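Local coordinates for peptidoglycan-recognition protein-SD (Drosophila melanogaster, PDB 2RKQ), which binds bacterial peptidoglycan in the innate immune defence of the fly and activates the Toll pathway, at residues A153-A156 with L157-Q160; D20-V23 with T24-R28; P3-R7 with A8-A12; N51-N54 with F55-K59. All blocks are in the same frame, centred on the assembly; numbering follows the deposited sequence.

How the interactions relate
The four contacts are all local, and they sit at different places around the mixed sheet of the peptidoglycan-recognition fold. Interactions 3 and 4 meet directly: their centres are 16 Å apart, and Gln53 on helix 42-58 packs against Arg7, Trp10 and Ala12, its OE1 lying 3.5 Å from Trp10 CZ3. Arg7 and Gln53 also share two partners, Asp64 and the carbonyl of Lys13. Interaction 2 leads into strand 26-33 of the sheet that strand 4-5 of interaction 3 borders, with centres 22 Å apart. Interaction 1, on helix 152-158, lies across the chain's centre from interactions 3 and 4, each about 27 Å away between centres. None of the four includes a bound ligand.

Interaction 1. Residues A153-A156 with L157-Q160; sequences ALYA and LIQQ
The carbonyl oxygen of Leu154 takes two backbone N-H groups: Ile158 N at 3.0 Å, in a nearly straight bond that runs close to the C=O axis, and Leu157 N in a weak, bent one. One residue on, Gln159 N reaches Tyr155 O at 3.0 Å. The side chains of the same two residues stack. The phenol turns anti to the backbone N (chi1 -174°), and the extended chain of Gln159 lies over one of its faces, CG resting 4.0 Å from the ring centroid in a CH-pi contact. The amide follows with its plane 24° from that of the ring, bringing Gln159 CD to 3.4 Å from Tyr155 CE1. A water in the ring plane is bonded to Tyr155 OH at 2.6 Å and gives a weak bond to Gln159 OE1, so it spans the two polar ends. Replacing the tyrosine with an alanine would probably leave the Gln159 amide without its stacking surface and free to swing, and the water without its phenol partner. Along the inner side Leu154 CD1 meets Ile158 CG2 at 3.8 Å, while Ile158 CD1 comes to 3.9 Å from Tyr155 CD2. Leu154 and Leu157 also lean on Leu116 of helix 113-128, and Ile158 on Trp164. These i to i+3 and i to i+4 contacts are those of an alpha-helix near its C-terminal end, here the last helix, 152-158, of the amidase-like domain.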
ATOM      1  N   ALA A 153       3.771 -12.217  -9.793  1.00 13.09           N
ATOM      2  CA  ALA A 153       3.713 -11.418 -11.014  1.00 13.05           C
ATOM      3  C   ALA A 153       3.969  -9.955 -10.714  1.00 13.25           C
ATOM      4  O   ALA A 153       4.690  -9.268 -11.443  1.00 14.31           O
ATOM      5  CB  ALA A 153       2.362 -11.589 -11.717  1.00 13.22           C
ATOM      6  N   LEU A 154       3.376  -9.477  -9.623  1.00 12.15           N
ATOM      7  CA  LEU A 154       3.584  -8.088  -9.259  1.00 12.08           C
ATOM      8  C   LEU A 154       5.000  -7.866  -8.716  1.00 11.85           C
ATOM      9  O   LEU A 154       5.648  -6.861  -9.029  1.00 13.37           O
ATOM     10  CB  LEU A 154       2.503  -7.647  -8.272  1.00 12.02           C
ATOM     11  CG  LEU A 154       2.655  -6.247  -7.678  1.00 12.92           C
ATOM     12  CD1 LEU A 154       2.851  -5.158  -8.749  1.00 13.16           C
ATOM     13  CD2 LEU A 154       1.420  -5.951  -6.863  1.00 12.46           C
ATOM     14  N   TYR A 155       5.491  -8.810  -7.927  1.00 12.08           N
ATOM     15  CA  TYR A 155       6.864  -8.709  -7.431  1.00 12.70           C
ATOM     16  C   TYR A 155       7.871  -8.620  -8.571  1.00 13.72           C
ATOM     17  O   TYR A 155       8.767  -7.783  -8.536  1.00 13.07           O
ATOM     18  CB  TYR A 155       7.207  -9.878  -6.518  1.00 13.40           C
ATOM     19  CG  TYR A 155       8.559  -9.747  -5.865  1.00 13.38           C
ATOM     20  CD1 TYR A 155       9.583 -10.641  -6.178  1.00 14.55           C
ATOM     21  CD2 TYR A 155       8.828  -8.710  -4.968  1.00 14.86           C
ATOM     22  CE1 TYR A 155      10.832 -10.529  -5.581  1.00 14.85           C
ATOM     23  CE2 TYR A 155      10.074  -8.593  -4.363  1.00 15.46           C
ATOM     24  CZ  TYR A 155      11.065  -9.506  -4.685  1.00 15.74           C
ATOM     25  OH  TYR A 155      12.304  -9.393  -4.090  1.00 16.85           O
ATOM     26  N   ALA A 156       7.670  -9.421  -9.612  1.00 14.67           N
ATOM     27  CA  ALA A 156       8.587  -9.400 -10.767  1.00 14.44           C
ATOM     28  C   ALA A 156       8.632  -8.030 -11.432  1.00 14.20           C
ATOM     29  O   ALA A 156       9.683  -7.586 -11.924  1.00 14.70           O
ATOM     30  CB  ALA A 156       8.175 -10.432 -11.768  1.00 15.31           C
ATOM     31  N   LEU A 157       7.482  -7.362 -11.452  1.00 13.56           N
ATOM     32  CA  LEU A 157       7.391  -6.036 -12.038  1.00 13.50           C
ATOM     33  C   LEU A 157       8.109  -5.002 -11.171  1.00 14.09           C
ATOM     34  O   LEU A 157       8.923  -4.213 -11.681  1.00 13.87           O
ATOM     35  CB  LEU A 157       5.926  -5.636 -12.259  1.00 13.94           C
ATOM     36  CG  LEU A 157       5.144  -6.419 -13.312  1.00 15.29           C
ATOM     37  CD1 LEU A 157       3.691  -5.933 -13.305  1.00 16.30           C
ATOM     38  CD2 LEU A 157       5.783  -6.251 -14.703  1.00 16.71           C
ATOM     39  N   ILE A 158       7.821  -5.009  -9.867  1.00 13.98           N
ATOM     40  CA  ILE A 158       8.401  -3.976  -9.004  1.00 14.82           C
ATOM     41  C   ILE A 158       9.922  -4.115  -8.921  1.00 14.58           C
ATOM     42  O   ILE A 158      10.624  -3.126  -8.759  1.00 13.82           O
ATOM     43  CB  ILE A 158       7.740  -3.888  -7.594  1.00 14.93           C
ATOM     44  CG1 ILE A 158       8.050  -5.104  -6.739  1.00 18.30           C
ATOM     45  CG2 ILE A 158       6.248  -3.691  -7.720  1.00 16.68           C
ATOM     46  CD1 ILE A 158       8.977  -4.826  -5.602  1.00 23.26           C
ATOM     47  N   GLN A 159      10.439  -5.336  -9.066  1.00 14.17           N
ATOM     48  CA  GLN A 159      11.900  -5.495  -9.070  1.00 14.73           C
ATOM     49  C   GLN A 159      12.545  -4.718 -10.202  1.00 14.70           C
ATOM     50  O   GLN A 159      13.754  -4.471 -10.183  1.00 14.64           O
ATOM     51  CB  GLN A 159      12.287  -6.960  -9.228  1.00 14.64           C
ATOM     52  CG  GLN A 159      12.011  -7.821  -8.019  1.00 15.92           C
ATOM     53  CD  GLN A 159      12.529  -9.213  -8.215  1.00 17.11           C
ATOM     54  OE1 GLN A 159      13.491  -9.632  -7.558  1.00 19.49           O
ATOM     55  NE2 GLN A 159      11.928  -9.933  -9.138  1.00 16.29           N
ATOM     56  N   GLN A 160      11.761  -4.389 -11.222  1.00 14.58           N
ATOM     57  CA  GLN A 160      12.289  -3.644 -12.357  1.00 15.67           C
ATOM     58  C   GLN A 160      12.190  -2.132 -12.201  1.00 14.27           C
ATOM     59  O   GLN A 160      12.742  -1.384 -13.023  1.00 15.34           O
ATOM     60  CB  GLN A 160      11.579  -4.016 -13.666  1.00 15.78           C
ATOM     61  CG  GLN A 160      11.529  -5.500 -13.945  1.00 17.93           C
ATOM     62  CD  GLN A 160      10.619  -5.877 -15.123  1.00 20.57           C
ATOM     63  OE1 GLN A 160      10.800  -6.933 -15.736  1.00 30.32           O
ATOM     64  NE2 GLN A 160       9.637  -5.032 -15.434  1.00 27.39           N
TER
HETATM   65  O   HOH W   1      14.225 -11.031  -4.467  1.00 26.72           O

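Interaction 2. Residues D20-V23 with T24-R28; sequences DSMV and TPLPR. Unlike the reference sequence in segment 20-23: Val23 (reference Glu).
Met22 and Leu26 close their side chains over a cis-proline turn, the peptide between Thr24 and Pro25 being cis, through which the chain enters strand 26-33 of the central sheet. The apolar contact carries most of the meeting. The two side chains cross at about a right angle, and the methyl CE of Met22 touches both branches of the leucine, at 3.6 Å from Leu26 CD2 and 3.8 Å from Leu26 CD1. A bend at chi3 (-67°) brings that methyl round to the leucine, and Met22 SD and CB also flank Leu26 CD2, so Leu26 CD2 meets three atoms of the methionine. Met22 is buried and continues onto His68 and Arg86, which sets the pair into the body of the domain. No hydrogen bond joins 20-23 to 24-28; the polar links run outward. The backbone of Met22 pairs with Ser84, that of Leu26 with Gln131 and Val133, and Asp20 forms a salt bridge with Arg86. Turn and preceding loop are thus tied separately to neighbouring parts of the fold. Val23, a glutamate in the reference sequence, is exposed and points its CB away from the turn. A further contact joins backbone to side chain: the carbonyl oxygen of Val23 sits 3.4 Å from Leu26 CD2, the same methyl that Met22 touches.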
ATOM      1  N   ASP A  20       1.491   4.247  16.430  1.00 16.86           N
ATOM      2  CA  ASP A  20       2.788   4.888  16.631  1.00 17.26           C
ATOM      3  C   ASP A  20       3.138   5.819  15.479  1.00 16.97           C
ATOM      4  O   ASP A  20       2.720   5.588  14.350  1.00 16.01           O
ATOM      5  CB  ASP A  20       3.875   3.836  16.823  1.00 18.48           C
ATOM      6  CG  ASP A  20       3.860   3.236  18.226  1.00 23.13           C
ATOM      7  OD1 ASP A  20       3.679   4.000  19.202  1.00 29.00           O
ATOM      8  OD2 ASP A  20       4.014   2.006  18.339  1.00 27.73           O
ATOM      9  N   SER A  21       3.893   6.877  15.765  1.00 17.26           N
ATOM     10  CA  SER A  21       4.292   7.834  14.735  1.00 17.47           C
ATOM     11  C   SER A  21       5.544   7.389  13.974  1.00 17.34           C
ATOM     12  O   SER A  21       6.343   6.574  14.459  1.00 16.77           O
ATOM     13  CB  SER A  21       4.541   9.199  15.373  1.00 18.53           C
ATOM     14  OG  SER A  21       5.624   9.118  16.272  1.00 23.33           O
ATOM     15  N   MET A  22       5.701   7.928  12.770  1.00 16.32           N
ATOM     16  CA  MET A  22       6.936   7.752  12.001  1.00 16.71           C
ATOM     17  C   MET A  22       7.400   9.105  11.524  1.00 17.34           C
ATOM     18  O   MET A  22       6.584   9.994  11.308  1.00 18.05           O
ATOM     19  CB  MET A  22       6.717   6.885  10.770  1.00 17.27           C
ATOM     20  CG  MET A  22       6.279   5.498  11.063  1.00 16.46           C
ATOM     21  SD  MET A  22       6.502   4.465   9.606  1.00 13.97           S
ATOM     22  CE  MET A  22       5.317   5.092   8.426  1.00 13.79           C
ATOM     23  N   VAL A  23       8.709   9.224  11.335  1.00 17.78           N
ATOM     24  CA  VAL A  23       9.331  10.452  10.865  1.00 19.22           C
ATOM     25  C   VAL A  23       9.333  10.422   9.341  1.00 18.27           C
ATOM     26  O   VAL A  23       9.847   9.483   8.758  1.00 19.78           O
ATOM     27  CB  VAL A  23      10.781  10.540  11.413  1.00 19.41           C
ATOM     28  CG1 VAL A  23      11.570  11.670  10.751  1.00 22.02           C
ATOM     29  CG2 VAL A  23      10.756  10.692  12.945  1.00 22.11           C
ATOM     30  N   THR A  24       8.716  11.421   8.714  1.00 18.38           N
ATOM     31  CA  THR A  24       8.733  11.570   7.256  1.00 17.38           C
ATOM     32  C   THR A  24       9.819  12.595   6.900  1.00 16.92           C
ATOM     33  O   THR A  24      10.117  13.478   7.713  1.00 18.48           O
ATOM     34  CB  THR A  24       7.389  12.082   6.710  1.00 17.84           C
ATOM     35  OG1 THR A  24       7.080  13.321   7.357  1.00 17.95           O
ATOM     36  CG2 THR A  24       6.273  11.076   6.944  1.00 17.54           C
ATOM     37  N   PRO A  25      10.398  12.509   5.689  1.00 15.97           N
ATOM     38  CA  PRO A  25      10.124  11.534   4.630  1.00 14.96           C
ATOM     39  C   PRO A  25      10.631  10.148   4.994  1.00 13.44           C
ATOM     40  O   PRO A  25      11.658  10.000   5.664  1.00 13.74           O
ATOM     41  CB  PRO A  25      10.888  12.106   3.431  1.00 15.29           C
ATOM     42  CG  PRO A  25      11.982  12.903   4.035  1.00 18.02           C
ATOM     43  CD  PRO A  25      11.416  13.498   5.275  1.00 15.97           C
ATOM     44  N   LEU A  26       9.880   9.133   4.565  1.00 12.88           N
ATOM     45  CA  LEU A  26      10.189   7.760   4.916  1.00 12.19           C
ATOM     46  C   LEU A  26      11.268   7.199   4.018  1.00 12.25           C
ATOM     47  O   LEU A  26      11.267   7.481   2.823  1.00 13.03           O
ATOM     48  CB  LEU A  26       8.942   6.904   4.793  1.00 12.28           C
ATOM     49  CG  LEU A  26       7.772   7.375   5.647  1.00 11.64           C
ATOM     50  CD1 LEU A  26       6.488   6.710   5.207  1.00 12.36           C
ATOM     51  CD2 LEU A  26       8.039   7.122   7.131  1.00 13.71           C
ATOM     52  N   PRO A  27      12.213   6.433   4.594  1.00 11.33           N
ATOM     53  CA  PRO A  27      13.279   5.874   3.760  1.00 11.69           C
ATOM     54  C   PRO A  27      12.895   4.750   2.805  1.00 11.06           C
ATOM     55  O   PRO A  27      13.671   4.473   1.886  1.00 10.82           O
ATOM     56  CB  PRO A  27      14.325   5.392   4.760  1.00 11.70           C
ATOM     57  CG  PRO A  27      13.808   5.677   6.103  1.00 14.55           C
ATOM     58  CD  PRO A  27      12.432   6.201   6.033  1.00 11.74           C
ATOM     59  N   ARG A  28      11.739   4.115   3.008  1.00 10.79           N
ATOM     60  CA  ARG A  28      11.388   2.915   2.235  1.00 11.59           C
ATOM     61  C   ARG A  28       9.947   2.947   1.779  1.00 11.38           C
ATOM     62  O   ARG A  28       9.101   3.514   2.461  1.00 11.27           O
ATOM     63  CB  ARG A  28      11.573   1.639   3.067  1.00 13.14           C
ATOM     64  CG  ARG A  28      12.834   1.621   3.880  1.00 15.39           C
ATOM     65  CD  ARG A  28      13.140   0.223   4.357  1.00 14.49           C
ATOM     66  NE  ARG A  28      12.162  -0.321   5.297  1.00 14.49           N
ATOM     67  CZ  ARG A  28      12.493  -1.206   6.245  1.00 15.46           C
ATOM     68  NH1 ARG A  28      13.752  -1.606   6.375  1.00 13.61           N
ATOM     69  NH2 ARG A  28      11.575  -1.675   7.073  1.00 15.22           N
TER

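Interaction 3. Residues P3-R7 with A8-A12; sequences PIVTR and AEWNA
Glu9 OE2 accepts two bonds from Thr6: OG1 donates at 2.8 Å to the anti lone pair, and the backbone N arrives at 3.0 Å from above the carboxylate plane. With the return bond from Glu9 N to Thr6 OG1, which is weak, this is a capping box at the start of a short helical turn following edge strand 4-5. The turn continues with Trp10 N bonded to Thr6 O and closes with Ala12 N on Arg7 O at 3.0 Å, almost straight (173°). Trp10 fills the inside. Its chi1 of 59° folds the indole back under the turn, where Arg7 CA and Ala12 CB lie over the same face, CA at 3.9 Å from the centroid of the five-membered ring. Trp10 NE1 is held by Glu79 O, and Met49 and Gln53 of helix 42-58 pack on the indole. A serine in place of this tryptophan would probably open a gap between turn and helix and leave the Glu79 carbonyl without its donor. Arg7 carries its guanidinium to Asp64. Beyond, Val5 CG1 packs on Glu9 CB at 3.6 Å, and Val5 O lies in the indole plane, 3.5 Å from Trp10 CD1.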
ATOM      1  N   PRO A   3      -4.536  11.791  -8.420  1.00 16.89           N
ATOM      2  CA  PRO A   3      -5.536  12.083  -7.422  1.00 16.30           C
ATOM      3  C   PRO A   3      -5.574  10.985  -6.367  1.00 16.26           C
ATOM      4  O   PRO A   3      -5.177   9.841  -6.623  1.00 16.37           O
ATOM      5  CB  PRO A   3      -6.859  12.150  -8.206  1.00 16.71           C
ATOM      6  CG  PRO A   3      -6.519  12.031  -9.637  1.00 17.28           C
ATOM      7  CD  PRO A   3      -5.116  11.506  -9.745  1.00 16.28           C
ATOM      8  N   ILE A   4      -6.000  11.372  -5.178  1.00 15.04           N
ATOM      9  CA  ILE A   4      -6.105  10.444  -4.057  1.00 14.37           C
ATOM     10  C   ILE A   4      -7.568  10.419  -3.645  1.00 13.77           C
ATOM     11  O   ILE A   4      -8.186  11.468  -3.449  1.00 14.01           O
ATOM     12  CB  ILE A   4      -5.236  10.894  -2.858  1.00 14.64           C
ATOM     13  CG1 ILE A   4      -3.750  11.030  -3.244  1.00 16.05           C
ATOM     14  CG2 ILE A   4      -5.413   9.937  -1.641  1.00 14.81           C
ATOM     15  CD1 ILE A   4      -3.124   9.745  -3.764  1.00 15.78           C
ATOM     16  N   VAL A   5      -8.137   9.220  -3.547  1.00 13.34           N
ATOM     17  CA  VAL A   5      -9.451   9.069  -2.933  1.00 12.64           C
ATOM     18  C   VAL A   5      -9.235   9.107  -1.430  1.00 13.34           C
ATOM     19  O   VAL A   5      -8.751   8.139  -0.830  1.00 13.54           O
ATOM     20  CB  VAL A   5     -10.115   7.758  -3.333  1.00 12.18           C
ATOM     21  CG1 VAL A   5     -11.503   7.640  -2.677  1.00 13.66           C
ATOM     22  CG2 VAL A   5     -10.221   7.633  -4.861  1.00 12.09           C
ATOM     23  N   THR A   6      -9.571  10.235  -0.826  1.00 13.28           N
ATOM     24  CA  THR A   6      -9.318  10.425   0.588  1.00 14.17           C
ATOM     25  C   THR A   6     -10.196   9.514   1.417  1.00 13.21           C
ATOM     26  O   THR A   6     -11.188   8.961   0.935  1.00 13.54           O
ATOM     27  CB  THR A   6      -9.581  11.858   1.017  1.00 14.89           C
ATOM     28  OG1 THR A   6     -10.961  12.165   0.806  1.00 16.84           O
ATOM     29  CG2 THR A   6      -8.685  12.832   0.246  1.00 17.21           C
ATOM     30  N   ARG A   7      -9.806   9.357   2.675  1.00 13.06           N
ATOM     31  CA  ARG A   7     -10.552   8.514   3.590  1.00 13.29           C
ATOM     32  C   ARG A   7     -12.032   8.864   3.575  1.00 13.45           C
ATOM     33  O   ARG A   7     -12.878   7.981   3.525  1.00 14.10           O
ATOM     34  CB  ARG A   7      -9.991   8.647   5.005  1.00 12.75           C
ATOM     35  CG  ARG A   7      -8.547   8.149   5.168  1.00 12.71           C
ATOM     36  CD  ARG A   7      -8.097   8.312   6.608  1.00 12.55           C
ATOM     37  NE  ARG A   7      -8.776   7.357   7.493  1.00 12.22           N
ATOM     38  CZ  ARG A   7      -8.249   6.187   7.872  1.00 12.41           C
ATOM     39  NH1 ARG A   7      -7.060   5.797   7.431  1.00 13.13           N
ATOM     40  NH2 ARG A   7      -8.922   5.394   8.702  1.00 12.64           N
ATOM     41  N   ALA A   8     -12.357  10.159   3.615  1.00 14.32           N
ATOM     42  CA  ALA A   8     -13.771  10.553   3.611  1.00 15.38           C
ATOM     43  C   ALA A   8     -14.483  10.102   2.335  1.00 14.84           C
ATOM     44  O   ALA A   8     -15.655   9.695   2.361  1.00 15.61           O
ATOM     45  CB  ALA A   8     -13.913  12.062   3.793  1.00 16.30           C
ATOM     46  N   GLU A   9     -13.766  10.176   1.216  1.00 14.94           N
ATOM     47  CA  GLU A   9     -14.329   9.817  -0.094  1.00 14.83           C
ATOM     48  C   GLU A   9     -14.621   8.332  -0.254  1.00 15.09           C
ATOM     49  O   GLU A   9     -15.464   7.961  -1.066  1.00 16.19           O
ATOM     50  CB  GLU A   9     -13.423  10.308  -1.220  1.00 14.94           C
ATOM     51  CG  GLU A   9     -13.452  11.817  -1.423  1.00 17.18           C
ATOM     52  CD  GLU A   9     -12.381  12.252  -2.400  1.00 18.93           C
ATOM     53  OE1 GLU A   9     -12.689  12.358  -3.604  1.00 23.36           O
ATOM     54  OE2 GLU A   9     -11.234  12.454  -1.970  1.00 19.75           O
ATOM     55  N   TRP A  10     -13.948   7.476   0.522  1.00 13.27           N
ATOM     56  CA  TRP A  10     -14.350   6.086   0.567  1.00 13.82           C
ATOM     57  C   TRP A  10     -15.106   5.691   1.829  1.00 13.75           C
ATOM     58  O   TRP A  10     -15.342   4.510   2.081  1.00 14.16           O
ATOM     59  CB  TRP A  10     -13.190   5.127   0.254  1.00 13.28           C
ATOM     60  CG  TRP A  10     -11.950   5.155   1.133  1.00 10.95           C
ATOM     61  CD1 TRP A  10     -10.816   5.883   0.923  1.00 12.34           C
ATOM     62  CD2 TRP A  10     -11.674   4.290   2.244  1.00 11.70           C
ATOM     63  NE1 TRP A  10      -9.862   5.571   1.876  1.00 11.26           N
ATOM     64  CE2 TRP A  10     -10.369   4.602   2.702  1.00  9.78           C
ATOM     65  CE3 TRP A  10     -12.412   3.297   2.919  1.00 11.75           C
ATOM     66  CZ2 TRP A  10      -9.780   3.961   3.785  1.00 11.36           C
ATOM     67  CZ3 TRP A  10     -11.820   2.651   3.996  1.00 12.44           C
ATOM     68  CH2 TRP A  10     -10.511   2.982   4.420  1.00 12.72           C
ATOM     69  N   ASN A  11     -15.512   6.697   2.594  1.00 14.77           N
ATOM     70  CA  ASN A  11     -16.315   6.508   3.799  1.00 15.62           C
ATOM     71  C   ASN A  11     -15.621   5.588   4.792  1.00 15.28           C
ATOM     72  O   ASN A  11     -16.233   4.685   5.375  1.00 16.11           O
ATOM     73  CB  ASN A  11     -17.726   6.008   3.451  1.00 16.66           C
ATOM     74  CG  ASN A  11     -18.674   6.099   4.619  1.00 20.79           C
ATOM     75  OD1 ASN A  11     -18.582   7.022   5.446  1.00 26.32           O
ATOM     76  ND2 ASN A  11     -19.579   5.133   4.717  1.00 24.51           N
ATOM     77  N   ALA A  12     -14.330   5.830   4.978  1.00 14.40           N
ATOM     78  CA  ALA A  12     -13.545   5.111   5.968  1.00 14.14           C
ATOM     79  C   ALA A  12     -14.095   5.298   7.364  1.00 14.74           C
ATOM     80  O   ALA A  12     -14.663   6.346   7.669  1.00 15.84           O
ATOM     81  CB  ALA A  12     -12.106   5.625   5.928  1.00 13.98           C
TER

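Interaction 4. Residues N51-N54 with F55-K59; sequences NLQN and FQMSK
The Gln53 carboxamide and the Met57 thioether lie side by side on helix 42-58, one turn apart and pointing the same way; the sulphur stands out of the amide plane, with Met57 SD 3.7 Å from Gln53 NE2 and 3.4 Å from Gln53 CG. The side chain of Gln56, which ends in the second amide, crosses that of Leu52 obliquely, and the CD1 methyl of Leu52 comes to 3.9 Å from Gln56 CG and lies near the carboxamide carbon as well. The third flat group, the Phe55 ring, has Lys59 CB above one face, offset toward the rim. All of this follows the i to i+4 spacing of an alpha-helix close to its C-terminal end.

The polar ends of the two glutamines serve different neighbours. Gln53 holds CG anti to the backbone N (chi1 -178°) and, with its chain extended, delivers NE2 to Lys13 O and Asp64 OD2. These bonds probably help fix the rotation of the buried amide, and they tie the helix to the loops that follow strand 4-5 and the helix itself. Gln56 OE1 has a weak bond with Gln60, while its backbone pairs with Phe62.

Four successive main-chain bonds carry the helix through here. Phe55 N meets Asn51 O, and Gln56 N reaches Leu52 O in the straightest of them (171°). Met57 N bonds to Gln53 O at 2.9 Å, and the carbon chain of Met57 packs over the same oxygen, its CG 3.2 Å away. In the last of the four, Asn54 O accepts Ser58 N at 2.8 Å and also a weak bond from a water.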
ATOM      1  N   ASN A  51     -14.329  -3.045   3.229  1.00 12.06           N
ATOM      2  CA  ASN A  51     -14.293  -4.422   3.696  1.00 12.86           C
ATOM      3  C   ASN A  51     -12.921  -4.786   4.235  1.00 12.65           C
ATOM      4  O   ASN A  51     -12.814  -5.463   5.255  1.00 13.18           O
ATOM      5  CB  ASN A  51     -14.732  -5.394   2.602  1.00 13.00           C
ATOM      6  CG  ASN A  51     -16.197  -5.247   2.256  1.00 15.48           C
ATOM      7  OD1 ASN A  51     -16.950  -4.594   2.969  1.00 19.00           O
ATOM      8  ND2 ASN A  51     -16.604  -5.852   1.144  1.00 19.51           N
ATOM      9  N   LEU A  52     -11.870  -4.323   3.570  1.00 12.48           N
ATOM     10  CA  LEU A  52     -10.522  -4.567   4.057  1.00 12.71           C
ATOM     11  C   LEU A  52     -10.279  -3.854   5.375  1.00 12.55           C
ATOM     12  O   LEU A  52      -9.741  -4.447   6.310  1.00 13.23           O
ATOM     13  CB  LEU A  52      -9.462  -4.151   3.042  1.00 13.93           C
ATOM     14  CG  LEU A  52      -8.043  -4.519   3.475  1.00 16.62           C
ATOM     15  CD1 LEU A  52      -7.865  -6.030   3.704  1.00 19.74           C
ATOM     16  CD2 LEU A  52      -7.053  -4.003   2.452  1.00 19.95           C
ATOM     17  N   GLN A  53     -10.644  -2.580   5.455  1.00 12.04           N
ATOM     18  CA  GLN A  53     -10.483  -1.887   6.717  1.00 11.35           C
ATOM     19  C   GLN A  53     -11.209  -2.621   7.817  1.00 12.26           C
ATOM     20  O   GLN A  53     -10.642  -2.822   8.882  1.00 12.66           O
ATOM     21  CB  GLN A  53     -11.004  -0.460   6.625  1.00 11.24           C
ATOM     22  CG  GLN A  53     -10.794   0.284   7.923  1.00 11.13           C
ATOM     23  CD  GLN A  53     -11.347   1.683   7.931  1.00 11.25           C
ATOM     24  OE1 GLN A  53     -12.436   1.947   7.407  1.00 12.02           O
ATOM     25  NE2 GLN A  53     -10.604   2.598   8.547  1.00 11.65           N
ATOM     26  N   ASN A  54     -12.463  -2.988   7.564  1.00 12.19           N
ATOM     27  CA  ASN A  54     -13.276  -3.642   8.592  1.00 13.26           C
ATOM     28  C   ASN A  54     -12.687  -4.994   8.987  1.00 13.95           C
ATOM     29  O   ASN A  54     -12.678  -5.343  10.174  1.00 14.80           O
ATOM     30  CB  ASN A  54     -14.717  -3.854   8.123  1.00 12.67           C
ATOM     31  CG  ASN A  54     -15.503  -2.559   7.909  1.00 15.84           C
ATOM     32  OD1 ASN A  54     -16.567  -2.590   7.273  1.00 20.34           O
ATOM     33  ND2 ASN A  54     -15.012  -1.438   8.416  1.00 15.94           N
ATOM     34  N   PHE A  55     -12.204  -5.760   8.015  1.00 14.35           N
ATOM     35  CA  PHE A  55     -11.575  -7.045   8.315  1.00 15.52           C
ATOM     36  C   PHE A  55     -10.321  -6.857   9.159  1.00 15.07           C
ATOM     37  O   PHE A  55     -10.128  -7.531  10.173  1.00 15.45           O
ATOM     38  CB  PHE A  55     -11.203  -7.800   7.037  1.00 16.31           C
ATOM     39  CG  PHE A  55     -10.485  -9.100   7.290  1.00 18.59           C
ATOM     40  CD1 PHE A  55      -9.092  -9.169   7.233  1.00 19.03           C
ATOM     41  CD2 PHE A  55     -11.207 -10.256   7.594  1.00 20.41           C
ATOM     42  CE1 PHE A  55      -8.423 -10.370   7.476  1.00 20.45           C
ATOM     43  CE2 PHE A  55     -10.542 -11.465   7.837  1.00 22.49           C
ATOM     44  CZ  PHE A  55      -9.147 -11.514   7.775  1.00 21.87           C
ATOM     45  N   GLN A  56      -9.449  -5.950   8.742  1.00 13.97           N
ATOM     46  CA  GLN A  56      -8.203  -5.752   9.472  1.00 13.93           C
ATOM     47  C   GLN A  56      -8.435  -5.205  10.877  1.00 14.17           C
ATOM     48  O   GLN A  56      -7.746  -5.591  11.830  1.00 14.86           O
ATOM     49  CB  GLN A  56      -7.270  -4.836   8.688  1.00 13.75           C
ATOM     50  CG  GLN A  56      -6.831  -5.482   7.385  1.00 13.92           C
ATOM     51  CD  GLN A  56      -5.606  -4.835   6.810  1.00 14.87           C
ATOM     52  OE1 GLN A  56      -4.605  -5.510   6.520  1.00 19.12           O
ATOM     53  NE2 GLN A  56      -5.641  -3.536   6.692  1.00 13.86           N
ATOM     54  N   MET A  57      -9.395  -4.304  11.018  1.00 13.40           N
ATOM     55  CA  MET A  57      -9.670  -3.743  12.324  1.00 14.27           C
ATOM     56  C   MET A  57     -10.413  -4.742  13.200  1.00 15.01           C
ATOM     57  O   MET A  57     -10.094  -4.890  14.386  1.00 16.08           O
ATOM     58  CB  MET A  57     -10.447  -2.444  12.181  1.00 13.54           C
ATOM     59  CG  MET A  57      -9.621  -1.321  11.570  1.00 13.66           C
ATOM     60  SD  MET A  57     -10.523   0.216  11.324  1.00 14.02           S
ATOM     61  CE  MET A  57     -10.817   0.710  13.012  1.00 13.32           C
ATOM     62  N   SER A  58     -11.399  -5.434  12.633  1.00 16.30           N
ATOM     63  CA  SER A  58     -12.199  -6.374  13.422  1.00 17.42           C
ATOM     64  C   SER A  58     -11.572  -7.747  13.647  1.00 18.41           C
ATOM     65  O   SER A  58     -11.583  -8.242  14.785  1.00 20.13           O
ATOM     66  CB  SER A  58     -13.580  -6.538  12.807  1.00 17.62           C
ATOM     67  OG  SER A  58     -14.398  -5.470  13.209  0.50 16.92           O
ATOM     68  N   LYS A  59     -11.027  -8.358  12.606  1.00 19.75           N
ATOM     69  CA  LYS A  59     -10.469  -9.708  12.717  1.00 21.11           C
ATOM     70  C   LYS A  59      -8.992  -9.704  13.095  1.00 21.49           C
ATOM     71  O   LYS A  59      -8.575 -10.467  13.974  1.00 22.36           O
ATOM     72  CB  LYS A  59     -10.666 -10.499  11.418  1.00 20.91           C
ATOM     73  CG  LYS A  59     -12.088 -10.477  10.863  1.00 22.33           C
ATOM     74  CD  LYS A  59     -13.038 -11.200  11.768  1.00 22.83           C
ATOM     75  CE  LYS A  59     -14.387 -11.411  11.106  1.00 22.69           C
ATOM     76  NZ  LYS A  59     -15.337 -11.918  12.147  1.00 20.15           N
TER
HETATM   77  O   HOH W   2     -14.563  -3.127  11.990  1.00 36.77           O